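Local coordinates for putative lipoprotein (PDB 4EXR) that is of unknown function but carries two PepSY-type (peptidase propeptide and YPEB) domains and binds a sodium ion, at residues 105-110 / 136-141. Residues are numbered along the deposited sequence; the frame is centred on the assembly and turned at random.
Sequences KEKLDL and LDKDLD. With NA (sodium ion), chain B.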
loop_
_atom_site.group_PDB
_atom_site.type_symbol
_atom_site.label_atom_id
_atom_site.label_comp_id
_atom_site.label_asym_id
_atom_site.label_seq_id
_atom_site.Cartn_x
_atom_site.Cartn_y
_atom_site.Cartn_z
ATOM N N LYS A 105 11.842 -0.894 17.908
ATOM C CA LYS A 105 11.662 -1.463 19.244
ATOM C C LYS A 105 10.562 -2.528 19.306
ATOM O O LYS A 105 10.508 -3.325 20.245
ATOM C CB LYS A 105 11.428 -0.363 20.284
ATOM C CG LYS A 105 12.635 0.590 20.411
ATOM C CD LYS A 105 12.365 1.725 21.393
ATOM C CE LYS A 105 12.580 1.288 22.840
ATOM N NZ LYS A 105 14.023 1.095 23.175
ATOM N N GLU A 106 9.707 -2.552 18.288
ATOM C CA GLU A 106 8.618 -3.521 18.215
ATOM C C GLU A 106 9.053 -4.850 17.594
ATOM O O GLU A 106 8.231 -5.749 17.384
ATOM C CB GLU A 106 7.470 -2.928 17.403
ATOM C CG GLU A 106 6.905 -1.653 17.994
ATOM C CD GLU A 106 5.529 -1.860 18.599
ATOM O OE1 GLU A 106 5.320 -2.884 19.293
ATOM O OE2 GLU A 106 4.648 -1.005 18.367
ATOM N N LYS A 107 10.337 -4.984 17.296
ATOM C CA LYS A 107 10.779 -6.153 16.545
ATOM C C LYS A 107 10.546 -7.450 17.304
ATOM O O LYS A 107 10.738 -7.530 18.521
ATOM C CB LYS A 107 12.238 -6.039 16.106
ATOM C CG LYS A 107 13.245 -5.970 17.231
ATOM C CD LYS A 107 14.643 -6.042 16.642
ATOM C CE LYS A 107 15.699 -5.659 17.643
ATOM N NZ LYS A 107 15.475 -4.276 18.154
ATOM N N LEU A 108 10.105 -8.460 16.559
ATOM C CA LEU A 108 9.823 -9.773 17.103
ATOM C C LEU A 108 11.104 -10.529 17.416
ATOM O O LEU A 108 12.107 -10.383 16.721
ATOM C CB LEU A 108 9.005 -10.577 16.077
ATOM C CG LEU A 108 7.698 -9.940 15.616
ATOM C CD1 LEU A 108 6.910 -10.905 14.663
ATOM C CD2 LEU A 108 6.868 -9.544 16.831
ATOM N N ASP A 109 11.073 -11.345 18.461
ATOM C CA ASP A 109 12.168 -12.279 18.698
ATOM C C ASP A 109 11.796 -13.614 18.036
ATOM O O ASP A 109 10.973 -14.371 18.557
ATOM C CB ASP A 109 12.418 -12.453 20.194
ATOM C CG ASP A 109 13.525 -13.444 20.489
ATOM O OD1 ASP A 109 14.173 -13.945 19.535
ATOM O OD2 ASP A 109 13.761 -13.706 21.693
ATOM N N LEU A 110 12.400 -13.887 16.883
ATOM C CA LEU A 110 11.985 -15.040 16.063
ATOM C C LEU A 110 12.961 -16.198 16.129
ATOM O O LEU A 110 12.808 -17.181 15.413
ATOM C CB LEU A 110 11.796 -14.620 14.604
ATOM C CG LEU A 110 10.696 -13.591 14.364
ATOM C CD1 LEU A 110 10.689 -13.134 12.916
ATOM C CD2 LEU A 110 9.335 -14.145 14.770
ATOM N N LEU A 136 2.202 -13.511 14.946
ATOM C CA LEU A 136 3.259 -13.391 15.921
ATOM C C LEU A 136 3.334 -11.911 16.233
ATOM O O LEU A 136 3.316 -11.083 15.325
ATOM C CB LEU A 136 4.576 -13.883 15.335
ATOM C CG LEU A 136 4.732 -15.400 15.389
ATOM C CD1 LEU A 136 5.721 -15.868 14.332
ATOM C CD2 LEU A 136 5.180 -15.814 16.794
ATOM N N ASP A 137 3.403 -11.588 17.520
ATOM C CA ASP A 137 3.409 -10.206 17.978
ATOM C C ASP A 137 4.261 -10.142 19.242
ATOM O O ASP A 137 4.616 -11.179 19.811
ATOM C CB ASP A 137 1.977 -9.751 18.267
ATOM C CG ASP A 137 1.830 -8.220 18.315
ATOM O OD1 ASP A 137 2.797 -7.487 17.990
ATOM O OD2 ASP A 137 0.729 -7.749 18.670
ATOM N N LYS A 138 4.604 -8.933 19.672
ATOM C CA LYS A 138 5.383 -8.776 20.888
ATOM C C LYS A 138 4.804 -7.668 21.749
ATOM O O LYS A 138 4.485 -6.588 21.256
ATOM C CB LYS A 138 6.846 -8.460 20.567
ATOM C CG LYS A 138 7.703 -8.214 21.826
ATOM C CD LYS A 138 9.123 -7.770 21.495
ATOM C CE LYS A 138 9.166 -6.289 21.141
ATOM N NZ LYS A 138 10.546 -5.856 20.758
ATOM N N ASP A 139 4.656 -7.954 23.034
ATOM C CA ASP A 139 4.353 -6.917 24.018
ATOM C C ASP A 139 5.089 -7.274 25.302
ATOM O O ASP A 139 5.272 -8.462 25.595
ATOM C CB ASP A 139 2.844 -6.825 24.254
ATOM C CG ASP A 139 2.454 -5.608 25.090
ATOM O OD1 ASP A 139 3.257 -4.651 25.165
ATOM O OD2 ASP A 139 1.344 -5.609 25.669
ATOM N N LEU A 140 5.534 -6.259 26.049
ATOM C CA LEU A 140 6.230 -6.471 27.317
ATOM C C LEU A 140 7.429 -7.396 27.137
ATOM O O LEU A 140 7.733 -8.211 28.016
ATOM C CB LEU A 140 5.277 -7.056 28.371
ATOM C CG LEU A 140 3.991 -6.264 28.632
ATOM C CD1 LEU A 140 3.104 -6.977 29.657
ATOM C CD2 LEU A 140 4.320 -4.838 29.084
ATOM N N ASP A 141 8.073 -7.284 25.976
ATOM C CA ASP A 141 9.282 -8.045 25.649
ATOM C C ASP A 141 9.038 -9.542 25.433
ATOM O O ASP A 141 9.983 -10.327 25.321
ATOM C CB ASP A 141 10.368 -7.821 26.712
ATOM C CG ASP A 141 11.736 -7.617 26.106
ATOM O OD1 ASP A 141 11.801 -7.115 24.957
ATOM O OD2 ASP A 141 12.739 -7.958 26.776
HETATM NA NA NA B . 3.985 -6.291 16.376
HETATM O O HOH W 1 5.714 -6.067 17.945
HETATM O O HOH W 2 3.851 -4.095 15.505
#
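Lys138 gives its ammonium group to two backbone carbonyls across the contact: NZ donates to Lys105 O at 2.6 Å, at the end of a 3-10 segment, and to Lys107 O at 2.8 Å, in the loop that follows. In this protein with two PepSY-family regions, the connection between strand 86-93 and helix 116-126 is thereby tied to strand 130-139, which sits beside strand 49-58 in the antiparallel sheet. Neither bond is head-on, since the C=O...N angles are 142° and 138° and the donor is tilted from both carbonyl planes. The lysine reaches the loop because CG stands anti to the backbone N, while the bend at chi3 (79°) brings NZ within bonding distance of both oxygens.

Beside this polar grip, Leu108 lies over the strand with both methyls: CD1 meets Leu136 CB at 3.8 Å, and CD2 rests on the peptide between Asp137 and Lys138, 3.6 Å from Asp137 C. Leu110 adds a more peripheral touch, CD2 to Leu136 CD1 at 4.0 Å.

Asp137 directs its CB away from the loop yet still connects to it through the sodium ion, whose shell also includes Asp52 OD1 and Val51 O. Asp137 OD1 coordinates the sodium at 2.3 Å. One of the ion's two waters bridges to the loop by donating to Glu106 O at 2.6 Å.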